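Local coordinates for protein xylan esterase 1 (Thermoanaerobacterium sp. 'JW/SL YS485', PDB 3FCY) that probably removes acetyl groups from xylan and related acetylated substrates, as a calcium-binding esterase of carbohydrate esterase family 7 with an alpha/beta-hydrolase fold, at residues A[139-143]-A[179-184]; A[233-237]-A[274-280]; A[243-249]-A[299-304]. One frame throughout, in Å; residues are numbered along the deposited sequence.

The three contacts lie in one alpha/beta-hydrolase domain and flank its predicted catalytic centre. Interactions 1 and 2 have centres about 16 Å apart and meet through F181, whose CZ is 3.7 Å from I277 O. Interactions 2 and 3 are about 13 Å apart between centres, and their segments alternate along the chain. They meet where F233 CA lies 3.6 Å from C301 SG. Interactions 1 and 3 do not touch. The side chain of F233 in interaction 2 is about 4 Å from that of the predicted nucleophile S208. V300 of interaction 3 borders D298 and H327, predicted to complete the charge relay. V142 of interaction 1 lies about 11 Å from S208, side chain to side chain.

Interaction 1: residues A[139-143]-A[179-184]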
ATOM      1  N   ALA A 139     -22.610   2.032  29.618  1.00 23.66           N
ATOM      2  CA  ALA A 139     -21.853   2.306  28.395  1.00 21.66           C
ATOM      3  C   ALA A 139     -22.736   3.141  27.472  1.00 21.44           C
ATOM      4  O   ALA A 139     -23.704   2.635  26.905  1.00 21.27           O
ATOM      5  CB  ALA A 139     -21.457   1.001  27.715  1.00 18.27           C
ATOM      6  N   MET A 140     -22.383   4.414  27.326  1.00 22.42           N
ATOM      7  CA  MET A 140     -23.145   5.363  26.513  1.00 24.25           C
ATOM      8  C   MET A 140     -22.821   5.338  25.023  1.00 24.32           C
ATOM      9  O   MET A 140     -21.675   5.108  24.627  1.00 23.72           O
ATOM     10  CB  MET A 140     -22.909   6.785  27.038  1.00 23.96           C
ATOM     11  CG  MET A 140     -23.766   7.865  26.385  1.00 24.71           C
ATOM     12  SD  MET A 140     -23.172   9.538  26.762  1.00 27.39           S
ATOM     13  CE  MET A 140     -22.053   9.812  25.376  1.00 26.15           C
ATOM     14  N   ASP A 141     -23.841   5.568  24.202  1.00 24.75           N
ATOM     15  CA  ASP A 141     -23.657   5.634  22.756  1.00 24.75           C
ATOM     16  C   ASP A 141     -23.567   7.115  22.420  1.00 23.38           C
ATOM     17  O   ASP A 141     -24.355   7.919  22.929  1.00 23.45           O
ATOM     18  CB  ASP A 141     -24.843   5.026  21.999  1.00 26.47           C
ATOM     19  CG  ASP A 141     -24.837   3.511  22.016  1.00 27.63           C
ATOM     20  OD1 ASP A 141     -23.743   2.918  22.154  1.00 27.83           O
ATOM     21  OD2 ASP A 141     -25.926   2.914  21.867  1.00 26.03           O
ATOM     22  N   VAL A 142     -22.600   7.479  21.583  1.00 22.92           N
ATOM     23  CA  VAL A 142     -22.436   8.870  21.181  1.00 21.00           C
ATOM     24  C   VAL A 142     -23.501   9.204  20.139  1.00 22.31           C
ATOM     25  O   VAL A 142     -23.849   8.362  19.309  1.00 21.26           O
ATOM     26  CB  VAL A 142     -21.031   9.123  20.580  1.00 21.67           C
ATOM     27  CG1 VAL A 142     -20.955  10.528  19.987  1.00 17.84           C
ATOM     28  CG2 VAL A 142     -19.964   8.956  21.665  1.00 19.67           C
ATOM     29  N   ARG A 143     -24.026  10.425  20.201  1.00 20.73           N
ATOM     30  CA  ARG A 143     -25.043  10.876  19.254  1.00 22.52           C
ATOM     31  C   ARG A 143     -24.629  10.638  17.808  1.00 21.87           C
ATOM     32  O   ARG A 143     -23.501  10.929  17.423  1.00 21.66           O
ATOM     33  CB  ARG A 143     -25.304  12.375  19.419  1.00 23.35           C
ATOM     34  CG  ARG A 143     -25.811  12.797  20.778  1.00 24.60           C
ATOM     35  CD  ARG A 143     -26.067  14.297  20.815  1.00 22.70           C
ATOM     36  NE  ARG A 143     -26.577  14.710  22.115  1.00 24.21           N
ATOM     37  CZ  ARG A 143     -27.311  15.797  22.328  1.00 24.26           C
ATOM     38  NH1 ARG A 143     -27.626  16.597  21.315  1.00 22.38           N
ATOM     39  NH2 ARG A 143     -27.739  16.075  23.553  1.00 22.56           N
ATOM     40  N   HIS A 179     -22.423  19.192  22.747  1.00 22.99           N
ATOM     41  CA  HIS A 179     -23.597  18.489  23.254  1.00 23.57           C
ATOM     42  C   HIS A 179     -23.199  17.099  23.750  1.00 23.63           C
ATOM     43  O   HIS A 179     -23.656  16.651  24.802  1.00 23.58           O
ATOM     44  CB  HIS A 179     -24.662  18.349  22.162  1.00 24.67           C
ATOM     45  CG  HIS A 179     -24.959  19.627  21.441  1.00 27.68           C
ATOM     46  ND1 HIS A 179     -24.973  20.852  22.071  1.00 25.87           N
ATOM     47  CD2 HIS A 179     -25.274  19.866  20.144  1.00 26.92           C
ATOM     48  CE1 HIS A 179     -25.283  21.792  21.195  1.00 29.32           C
ATOM     49  NE2 HIS A 179     -25.470  21.220  20.018  1.00 28.81           N
ATOM     50  N   ILE A 180     -22.353  16.422  22.980  1.00 22.54           N
ATOM     51  CA  ILE A 180     -21.884  15.091  23.346  1.00 22.73           C
ATOM     52  C   ILE A 180     -21.171  15.140  24.696  1.00 21.37           C
ATOM     53  O   ILE A 180     -21.409  14.295  25.556  1.00 23.67           O
ATOM     54  CB  ILE A 180     -20.930  14.517  22.271  1.00 21.93           C
ATOM     55  CG1 ILE A 180     -21.698  14.318  20.957  1.00 23.57           C
ATOM     56  CG2 ILE A 180     -20.349  13.180  22.747  1.00 21.05           C
ATOM     57  CD1 ILE A 180     -20.831  13.908  19.775  1.00 22.26           C
ATOM     58  N   PHE A 181     -20.297  16.127  24.885  1.00 21.75           N
ATOM     59  CA  PHE A 181     -19.595  16.262  26.158  1.00 21.31           C
ATOM     60  C   PHE A 181     -20.644  16.436  27.255  1.00 23.92           C
ATOM     61  O   PHE A 181     -20.561  15.803  28.311  1.00 24.20           O
ATOM     62  CB  PHE A 181     -18.662  17.478  26.145  1.00 19.89           C
ATOM     63  CG  PHE A 181     -17.379  17.276  25.367  1.00 19.95           C
ATOM     64  CD1 PHE A 181     -17.185  16.153  24.568  1.00 20.61           C
ATOM     65  CD2 PHE A 181     -16.374  18.241  25.416  1.00 18.06           C
ATOM     66  CE1 PHE A 181     -16.010  15.995  23.827  1.00 20.13           C
ATOM     67  CE2 PHE A 181     -15.198  18.095  24.679  1.00 19.24           C
ATOM     68  CZ  PHE A 181     -15.016  16.969  23.882  1.00 21.82           C
ATOM     69  N   LEU A 182     -21.635  17.291  27.005  1.00 23.19           N
ATOM     70  CA  LEU A 182     -22.697  17.517  27.981  1.00 24.53           C
ATOM     71  C   LEU A 182     -23.449  16.224  28.284  1.00 24.99           C
ATOM     72  O   LEU A 182     -23.854  15.996  29.426  1.00 25.82           O
ATOM     73  CB  LEU A 182     -23.673  18.593  27.488  1.00 22.91           C
ATOM     74  CG  LEU A 182     -23.131  20.028  27.498  1.00 25.31           C
ATOM     75  CD1 LEU A 182     -24.184  20.989  26.933  1.00 23.91           C
ATOM     76  CD2 LEU A 182     -22.743  20.420  28.924  1.00 23.08           C
ATOM     77  N   ASP A 183     -23.636  15.379  27.270  1.00 23.07           N
ATOM     78  CA  ASP A 183     -24.327  14.110  27.492  1.00 23.64           C
ATOM     79  C   ASP A 183     -23.556  13.276  28.521  1.00 22.63           C
ATOM     80  O   ASP A 183     -24.157  12.657  29.397  1.00 21.52           O
ATOM     81  CB  ASP A 183     -24.448  13.283  26.202  1.00 23.22           C
ATOM     82  CG  ASP A 183     -25.363  13.917  25.162  1.00 27.68           C
ATOM     83  OD1 ASP A 183     -26.300  14.659  25.532  1.00 27.77           O
ATOM     84  OD2 ASP A 183     -25.152  13.642  23.962  1.00 25.57           O
ATOM     85  N   THR A 184     -22.228  13.249  28.414  1.00 22.93           N
ATOM     86  CA  THR A 184     -21.441  12.457  29.360  1.00 23.57           C
ATOM     87  C   THR A 184     -21.603  13.000  30.781  1.00 23.50           C
ATOM     88  O   THR A 184     -21.751  12.231  31.726  1.00 22.89           O
ATOM     89  CB  THR A 184     -19.916  12.416  28.998  1.00 21.68           C
ATOM     90  OG1 THR A 184     -19.303  13.677  29.291  1.00 22.14           O
ATOM     91  CG2 THR A 184     -19.721  12.088  27.523  1.00 19.00           C
TER
HETATM   92  O   HOH W   1     -23.907  11.247  23.190  1.00 21.01           O
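H179 meets R143 with its CB, which sits over one face of the guanidinium, offset toward the rim. H179 CB is 3.5 Å from R143 NH1. The imidazole and guanidinium planes are 33° apart, and the ring meets NH1 obliquely. The next residue, I180, brings its CD1 against V142 CG1 at 3.4 Å, tighter than usual for two carbons. V142 CG1 stands anti to its own backbone N (chi1 172°), which puts this methyl against both CD1 and CG2 of I180. This is packing of helix 176-192 against strand 136-140 and the loop that follows it, the strand belonging to the central sheet of the alpha/beta-hydrolase fold. Helix 209-220, which follows the predicted nucleophile, also packs on V142. D183 carries the polar part of the contact. R143 grips it side-on with two nitrogens: R143 NE is 2.6 Å from D183 OD2, and R143 NH2 is 2.8 Å from D183 OD1. Both oxygens use their syn lone pairs, and the two groups are nearly coplanar, 24° apart. R143 NH2 also donates to V90 O. Water 1 joins D183 OD2 to R143 N, so the same residue is tied through backbone and side chain. An alanine in place of R143 would remove both donors and would probably leave the buried D183 carboxylate without its charge partner and freer to turn. Backing D183, M140 SD lies 4.0 Å from D183 CB. T184 closes the segment, its CG2 3.9 Å from M140 CE, while T184 OG1 turns back to donate to F181 O within the helix.

Interaction 2: residues A[233-237]-A[274-280]; sequences FLSDY and LGYIDVK
D278 OD1 accepts two backbone N-H groups from opposite faces of its carboxylate. D236 N lies 2.8 Å from D278 OD1, with a nearly straight bond (173°). K280 N comes from within 274-280, so D278 is an N-cap with a capping bond to the short helix 279-282. D278 CG is anti to the backbone N (chi1 -178°), which carries the carboxylate to D236 N. D278 OD2 is salt-bridged by K280 NZ, 2.9 Å away, and that amine also donates to N44 O. Two further bonds cross. V279 N donates to L234 O at 3.0 Å. Y237 OH donates to I277 O at 2.8 Å, from above the carbonyl plane.

The tyrosine ring turns its edge to the carbonyls of L274 and I277. Y237 CD2 packs on L274 CB at 3.7 Å, and I277 CG1 lies near its hydroxyl. S235 CB is tight against V279 CG2, 3.4 Å apart. S235 OG is bonded to T305 O; the D236 carboxylate is bonded to Y40 OH and to the backbone N of T43 and N44.

F233 pairs by backbone with S208, the predicted nucleophile, so loop 233-237 runs beside the predicted active site. The contact joins this loop, after strand 226-230, to the turn leading into helix 279-282. Helix 303-310 packs on S235, D236 and K280. Helix 176-192 covers L234 and I277, and helix 209-220 reaches F233 and V279.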
ATOM      1  N   PHE A 233      -8.409  10.878  22.172  1.00 23.83           N
ATOM      2  CA  PHE A 233      -8.661  11.549  20.901  1.00 23.76           C
ATOM      3  C   PHE A 233      -9.317  12.872  21.321  1.00 23.60           C
ATOM      4  O   PHE A 233      -9.732  13.006  22.474  1.00 25.36           O
ATOM      5  CB  PHE A 233      -9.637  10.678  20.098  1.00 24.37           C
ATOM      6  CG  PHE A 233     -10.036  11.237  18.755  1.00 27.24           C
ATOM      7  CD1 PHE A 233      -9.084  11.527  17.784  1.00 26.03           C
ATOM      8  CD2 PHE A 233     -11.387  11.380  18.431  1.00 27.59           C
ATOM      9  CE1 PHE A 233      -9.470  11.944  16.508  1.00 25.92           C
ATOM     10  CE2 PHE A 233     -11.782  11.793  17.162  1.00 27.35           C
ATOM     11  CZ  PHE A 233     -10.819  12.076  16.199  1.00 27.46           C
ATOM     12  N   LEU A 234      -9.397  13.838  20.409  1.00 23.36           N
ATOM     13  CA  LEU A 234     -10.020  15.139  20.689  1.00 23.82           C
ATOM     14  C   LEU A 234      -9.164  16.059  21.556  1.00 23.85           C
ATOM     15  O   LEU A 234      -9.685  16.813  22.383  1.00 24.27           O
ATOM     16  CB  LEU A 234     -11.381  14.946  21.369  1.00 21.10           C
ATOM     17  CG  LEU A 234     -12.415  14.070  20.653  1.00 22.26           C
ATOM     18  CD1 LEU A 234     -13.648  13.944  21.541  1.00 19.50           C
ATOM     19  CD2 LEU A 234     -12.780  14.673  19.295  1.00 20.63           C
ATOM     20  N   SER A 235      -7.855  16.018  21.352  1.00 23.59           N
ATOM     21  CA  SER A 235      -6.958  16.843  22.140  1.00 24.53           C
ATOM     22  C   SER A 235      -5.877  17.547  21.332  1.00 25.05           C
ATOM     23  O   SER A 235      -5.237  16.938  20.476  1.00 25.45           O
ATOM     24  CB  SER A 235      -6.287  15.981  23.215  1.00 25.54           C
ATOM     25  OG  SER A 235      -5.262  16.693  23.892  1.00 25.57           O
ATOM     26  N   ASP A 236      -5.692  18.840  21.596  1.00 23.77           N
ATOM     27  CA  ASP A 236      -4.626  19.597  20.950  1.00 23.25           C
ATOM     28  C   ASP A 236      -4.685  19.527  19.419  1.00 22.91           C
ATOM     29  O   ASP A 236      -3.701  19.189  18.766  1.00 21.07           O
ATOM     30  CB  ASP A 236      -3.301  19.029  21.468  1.00 24.19           C
ATOM     31  CG  ASP A 236      -2.158  20.015  21.402  1.00 26.76           C
ATOM     32  OD1 ASP A 236      -2.387  21.219  21.173  1.00 26.72           O
ATOM     33  OD2 ASP A 236      -1.014  19.565  21.600  1.00 27.37           O
ATOM     34  N   TYR A 237      -5.842  19.862  18.857  1.00 23.06           N
ATOM     35  CA  TYR A 237      -6.055  19.821  17.408  1.00 24.04           C
ATOM     36  C   TYR A 237      -4.934  20.428  16.564  1.00 24.82           C
ATOM     37  O   TYR A 237      -4.411  19.768  15.671  1.00 24.55           O
ATOM     38  CB  TYR A 237      -7.388  20.496  17.069  1.00 22.23           C
ATOM     39  CG  TYR A 237      -8.576  19.832  17.738  1.00 22.17           C
ATOM     40  CD1 TYR A 237      -8.969  18.536  17.391  1.00 21.66           C
ATOM     41  CD2 TYR A 237      -9.291  20.490  18.737  1.00 22.16           C
ATOM     42  CE1 TYR A 237     -10.044  17.914  18.029  1.00 20.27           C
ATOM     43  CE2 TYR A 237     -10.364  19.880  19.379  1.00 21.10           C
ATOM     44  CZ  TYR A 237     -10.735  18.596  19.022  1.00 20.61           C
ATOM     45  OH  TYR A 237     -11.792  18.006  19.670  1.00 20.38           O
ATOM     46  N   LEU A 274     -12.115  25.479  17.820  1.00 24.20           N
ATOM     47  CA  LEU A 274     -11.983  24.056  18.137  1.00 24.61           C
ATOM     48  C   LEU A 274     -11.482  23.928  19.578  1.00 23.57           C
ATOM     49  O   LEU A 274     -11.579  22.868  20.198  1.00 24.81           O
ATOM     50  CB  LEU A 274     -10.998  23.376  17.180  1.00 22.88           C
ATOM     51  CG  LEU A 274     -11.468  23.166  15.733  1.00 24.65           C
ATOM     52  CD1 LEU A 274     -10.330  22.601  14.898  1.00 22.96           C
ATOM     53  CD2 LEU A 274     -12.666  22.229  15.708  1.00 23.51           C
ATOM     54  N   GLY A 275     -10.943  25.024  20.101  1.00 24.64           N
ATOM     55  CA  GLY A 275     -10.444  25.031  21.464  1.00 25.44           C
ATOM     56  C   GLY A 275     -11.541  24.750  22.474  1.00 24.87           C
ATOM     57  O   GLY A 275     -11.274  24.263  23.573  1.00 27.01           O
ATOM     58  N   TYR A 276     -12.783  25.053  22.108  1.00 25.72           N
ATOM     59  CA  TYR A 276     -13.915  24.815  22.996  1.00 25.63           C
ATOM     60  C   TYR A 276     -14.118  23.335  23.283  1.00 26.26           C
ATOM     61  O   TYR A 276     -14.629  22.966  24.345  1.00 24.46           O
ATOM     62  CB  TYR A 276     -15.206  25.370  22.392  1.00 26.04           C
ATOM     63  CG  TYR A 276     -15.315  26.873  22.422  1.00 28.46           C
ATOM     64  CD1 TYR A 276     -15.327  27.570  23.634  1.00 29.77           C
ATOM     65  CD2 TYR A 276     -15.434  27.601  21.242  1.00 28.24           C
ATOM     66  CE1 TYR A 276     -15.459  28.961  23.664  1.00 28.90           C
ATOM     67  CE2 TYR A 276     -15.564  28.986  21.261  1.00 30.91           C
ATOM     68  CZ  TYR A 276     -15.577  29.659  22.473  1.00 29.46           C
ATOM     69  OH  TYR A 276     -15.707  31.029  22.481  1.00 30.03           O
ATOM     70  N   ILE A 277     -13.730  22.487  22.333  1.00 24.60           N
ATOM     71  CA  ILE A 277     -13.897  21.051  22.506  1.00 24.59           C
ATOM     72  C   ILE A 277     -12.571  20.303  22.532  1.00 25.53           C
ATOM     73  O   ILE A 277     -12.495  19.131  22.159  1.00 25.27           O
ATOM     74  CB  ILE A 277     -14.812  20.459  21.403  1.00 25.87           C
ATOM     75  CG1 ILE A 277     -14.228  20.742  20.015  1.00 25.36           C
ATOM     76  CG2 ILE A 277     -16.210  21.064  21.521  1.00 24.86           C
ATOM     77  CD1 ILE A 277     -15.017  20.111  18.882  1.00 25.69           C
ATOM     78  N   ASP A 278     -11.530  21.003  22.973  1.00 24.86           N
ATOM     79  CA  ASP A 278     -10.190  20.439  23.092  1.00 25.90           C
ATOM     80  C   ASP A 278     -10.088  19.970  24.542  1.00 27.33           C
ATOM     81  O   ASP A 278      -9.981  20.801  25.452  1.00 27.45           O
ATOM     82  CB  ASP A 278      -9.145  21.529  22.821  1.00 27.13           C
ATOM     83  CG  ASP A 278      -7.720  21.008  22.874  1.00 27.38           C
ATOM     84  OD1 ASP A 278      -7.500  19.926  23.454  1.00 28.37           O
ATOM     85  OD2 ASP A 278      -6.816  21.689  22.345  1.00 28.93           O
ATOM     86  N   VAL A 279     -10.127  18.658  24.767  1.00 26.97           N
ATOM     87  CA  VAL A 279     -10.065  18.132  26.131  1.00 27.84           C
ATOM     88  C   VAL A 279      -8.862  18.592  26.947  1.00 29.93           C
ATOM     89  O   VAL A 279      -8.919  18.607  28.180  1.00 31.19           O
ATOM     90  CB  VAL A 279     -10.115  16.580  26.164  1.00 27.32           C
ATOM     91  CG1 VAL A 279     -11.449  16.101  25.618  1.00 26.18           C
ATOM     92  CG2 VAL A 279      -8.952  15.988  25.378  1.00 24.23           C
ATOM     93  N   LYS A 280      -7.776  18.975  26.282  1.00 29.76           N
ATOM     94  CA  LYS A 280      -6.610  19.433  27.024  1.00 30.79           C
ATOM     95  C   LYS A 280      -6.964  20.732  27.746  1.00 30.98           C
ATOM     96  O   LYS A 280      -6.307  21.100  28.719  1.00 31.50           O
ATOM     97  CB  LYS A 280      -5.414  19.662  26.092  1.00 29.66           C
ATOM     98  CG  LYS A 280      -5.265  21.092  25.605  1.00 30.07           C
ATOM     99  CD  LYS A 280      -4.045  21.257  24.720  1.00 28.33           C
ATOM    100  CE  LYS A 280      -3.807  22.721  24.396  1.00 28.78           C
ATOM    101  NZ  LYS A 280      -5.034  23.379  23.864  1.00 27.62           N
TER

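Interaction 3: residues A[243-249]-A[299-304]; sequences LDLAKNA and QVCPPS
Q299 O and L245 O are joined by water 2, which lies 2.6 Å from Q299 O and 2.8 Å from L245 O. Water 3 makes a second bridge, 2.6 Å from K247 O and 2.8 Å from V300 O. Each water has more acceptors in reach than protons to give, once atoms beyond the two segments are counted, so not all of these contacts can be hydrogen bonds at the same moment.

Beside the waters the contact is mostly apolar. L245 lays its CG near Q299 O and its CD2 against P302 CG at 3.7 Å. P302 CB meets L243 CD1, and that same methyl touches S304 OG, whose own polar partners are D31 and R239. Each leucine side chain runs past P302 in the direction opposite to the proline's own. At the other end, A249 CB rests on V300 CG1, 3.7 Å away. V300 CG1 is anti to the backbone N (chi1 179°), which brings this methyl against A249 CB.

L243 and D244 end helix 237-242 in a Schellman motif. Segment 299-304 directly follows the predicted charge-relay residue D298 and leads into helix 303-310. D298 OD1 accepts from C301 N. Two waters thus join carbonyl to carbonyl between the segments, beside packed leucine, proline, valine and alanine side chains.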
ATOM      1  N   LEU A 243       1.932  18.463  12.814  1.00 31.22           N
ATOM      2  CA  LEU A 243       2.719  17.263  12.538  1.00 32.21           C
ATOM      3  C   LEU A 243       2.337  16.603  11.215  1.00 31.58           C
ATOM      4  O   LEU A 243       2.785  15.496  10.923  1.00 31.19           O
ATOM      5  CB  LEU A 243       2.537  16.247  13.673  1.00 32.15           C
ATOM      6  CG  LEU A 243       2.969  16.677  15.077  1.00 33.66           C
ATOM      7  CD1 LEU A 243       2.502  15.648  16.096  1.00 33.50           C
ATOM      8  CD2 LEU A 243       4.481  16.830  15.121  1.00 33.85           C
ATOM      9  N   ASP A 244       1.523  17.288  10.416  1.00 31.86           N
ATOM     10  CA  ASP A 244       1.061  16.742   9.139  1.00 32.67           C
ATOM     11  C   ASP A 244       0.382  15.401   9.410  1.00 32.04           C
ATOM     12  O   ASP A 244       0.502  14.457   8.629  1.00 32.58           O
ATOM     13  CB  ASP A 244       2.225  16.532   8.158  1.00 33.69           C
ATOM     14  CG  ASP A 244       2.838  17.838   7.671  1.00 37.23           C
ATOM     15  OD1 ASP A 244       2.127  18.867   7.623  1.00 36.26           O
ATOM     16  OD2 ASP A 244       4.035  17.829   7.311  1.00 40.84           O
ATOM     17  N   LEU A 245      -0.333  15.328  10.529  1.00 31.21           N
ATOM     18  CA  LEU A 245      -1.023  14.107  10.925  1.00 29.53           C
ATOM     19  C   LEU A 245      -2.534  14.295  10.984  1.00 28.75           C
ATOM     20  O   LEU A 245      -3.255  13.447  11.518  1.00 28.60           O
ATOM     21  CB  LEU A 245      -0.491  13.637  12.286  1.00 30.92           C
ATOM     22  CG  LEU A 245       0.399  12.389  12.322  1.00 32.19           C
ATOM     23  CD1 LEU A 245       1.111  12.198  11.004  1.00 32.21           C
ATOM     24  CD2 LEU A 245       1.390  12.509  13.473  1.00 32.32           C
ATOM     25  N   ALA A 246      -3.011  15.417  10.450  1.00 28.68           N
ATOM     26  CA  ALA A 246      -4.442  15.688  10.416  1.00 28.43           C
ATOM     27  C   ALA A 246      -5.024  14.771   9.343  1.00 28.85           C
ATOM     28  O   ALA A 246      -5.526  15.223   8.312  1.00 28.29           O
ATOM     29  CB  ALA A 246      -4.707  17.153  10.067  1.00 27.61           C
ATOM     30  N   LYS A 247      -4.915  13.474   9.597  1.00 29.73           N
ATOM     31  CA  LYS A 247      -5.412  12.446   8.697  1.00 31.97           C
ATOM     32  C   LYS A 247      -5.960  11.314   9.555  1.00 30.69           C
ATOM     33  O   LYS A 247      -5.989  11.418  10.786  1.00 28.65           O
ATOM     34  CB  LYS A 247      -4.285  11.939   7.784  1.00 34.02           C
ATOM     35  CG  LYS A 247      -3.078  11.355   8.511  1.00 38.63           C
ATOM     36  CD  LYS A 247      -1.974  10.988   7.520  1.00 42.54           C
ATOM     37  CE  LYS A 247      -0.706  10.494   8.213  1.00 45.84           C
ATOM     38  NZ  LYS A 247      -0.882   9.204   8.951  1.00 48.72           N
ATOM     39  N   ASN A 248      -6.389  10.234   8.915  1.00 31.29           N
ATOM     40  CA  ASN A 248      -6.955   9.112   9.652  1.00 31.51           C
ATOM     41  C   ASN A 248      -8.143   9.644  10.453  1.00 30.53           C
ATOM     42  O   ASN A 248      -9.069  10.216   9.877  1.00 30.50           O
ATOM     43  CB  ASN A 248      -5.903   8.500  10.586  1.00 33.70           C
ATOM     44  CG  ASN A 248      -4.690   7.968   9.831  1.00 37.14           C
ATOM     45  OD1 ASN A 248      -4.826   7.151   8.920  1.00 37.64           O
ATOM     46  ND2 ASN A 248      -3.500   8.430  10.212  1.00 37.01           N
ATOM     47  N   ALA A 249      -8.111   9.482  11.773  1.00 29.26           N
ATOM     48  CA  ALA A 249      -9.212   9.952  12.616  1.00 28.57           C
ATOM     49  C   ALA A 249      -9.407  11.469  12.570  1.00 26.94           C
ATOM     50  O   ALA A 249     -10.525  11.961  12.730  1.00 27.61           O
ATOM     51  CB  ALA A 249      -8.996   9.496  14.059  1.00 28.40           C
ATOM     52  N   GLN A 299       0.155   7.178  15.549  1.00 28.83           N
ATOM     53  CA  GLN A 299       0.089   8.323  14.647  1.00 31.17           C
ATOM     54  C   GLN A 299      -1.345   8.835  14.499  1.00 29.50           C
ATOM     55  O   GLN A 299      -1.576   9.898  13.925  1.00 30.75           O
ATOM     56  CB  GLN A 299       0.677   7.959  13.278  1.00 33.93           C
ATOM     57  CG  GLN A 299       2.203   7.931  13.280  1.00 38.53           C
ATOM     58  CD  GLN A 299       2.792   7.448  11.969  1.00 42.30           C
ATOM     59  OE1 GLN A 299       2.441   7.940  10.896  1.00 45.06           O
ATOM     60  NE2 GLN A 299       3.704   6.487  12.052  1.00 44.32           N
ATOM     61  N   VAL A 300      -2.302   8.073  15.020  1.00 29.18           N
ATOM     62  CA  VAL A 300      -3.709   8.457  14.978  1.00 27.97           C
ATOM     63  C   VAL A 300      -3.906   9.547  16.038  1.00 29.00           C
ATOM     64  O   VAL A 300      -4.494  10.597  15.774  1.00 27.19           O
ATOM     65  CB  VAL A 300      -4.615   7.250  15.294  1.00 28.72           C
ATOM     66  CG1 VAL A 300      -6.079   7.662  15.264  1.00 27.14           C
ATOM     67  CG2 VAL A 300      -4.357   6.143  14.283  1.00 29.72           C
ATOM     68  N   CYS A 301      -3.413   9.278  17.243  1.00 27.42           N
ATOM     69  CA  CYS A 301      -3.474  10.235  18.340  1.00 27.59           C
ATOM     70  C   CYS A 301      -2.025  10.458  18.764  1.00 28.15           C
ATOM     71  O   CYS A 301      -1.518   9.799  19.680  1.00 25.81           O
ATOM     72  CB  CYS A 301      -4.289   9.689  19.517  1.00 28.98           C
ATOM     73  SG  CYS A 301      -6.087   9.612  19.237  1.00 32.19           S
ATOM     74  N   PRO A 302      -1.337  11.387  18.089  1.00 28.52           N
ATOM     75  CA  PRO A 302       0.063  11.728  18.357  1.00 28.14           C
ATOM     76  C   PRO A 302       0.372  11.778  19.849  1.00 27.98           C
ATOM     77  O   PRO A 302      -0.357  12.396  20.621  1.00 27.06           O
ATOM     78  CB  PRO A 302       0.215  13.090  17.690  1.00 28.07           C
ATOM     79  CG  PRO A 302      -0.693  12.972  16.507  1.00 28.48           C
ATOM     80  CD  PRO A 302      -1.923  12.318  17.106  1.00 29.58           C
ATOM     81  N   PRO A 303       1.468  11.126  20.270  1.00 27.68           N
ATOM     82  CA  PRO A 303       1.872  11.096  21.679  1.00 27.80           C
ATOM     83  C   PRO A 303       1.861  12.484  22.312  1.00 27.69           C
ATOM     84  O   PRO A 303       1.437  12.647  23.455  1.00 28.36           O
ATOM     85  CB  PRO A 303       3.272  10.500  21.623  1.00 27.33           C
ATOM     86  CG  PRO A 303       3.182   9.564  20.451  1.00 29.39           C
ATOM     87  CD  PRO A 303       2.432  10.394  19.429  1.00 27.14           C
ATOM     88  N   SER A 304       2.316  13.483  21.562  1.00 27.33           N
ATOM     89  CA  SER A 304       2.360  14.852  22.070  1.00 26.37           C
ATOM     90  C   SER A 304       0.978  15.397  22.435  1.00 25.82           C
ATOM     91  O   SER A 304       0.837  16.138  23.410  1.00 25.48           O
ATOM     92  CB  SER A 304       3.045  15.779  21.054  1.00 26.11           C
ATOM     93  OG  SER A 304       2.396  15.757  19.793  1.00 27.50           O
TER
HETATM   94  O   HOH W   2      -3.336  10.675  12.112  1.00 28.81           O
HETATM   95  O   HOH W   3      -5.824  10.581  13.286  1.00 29.22           O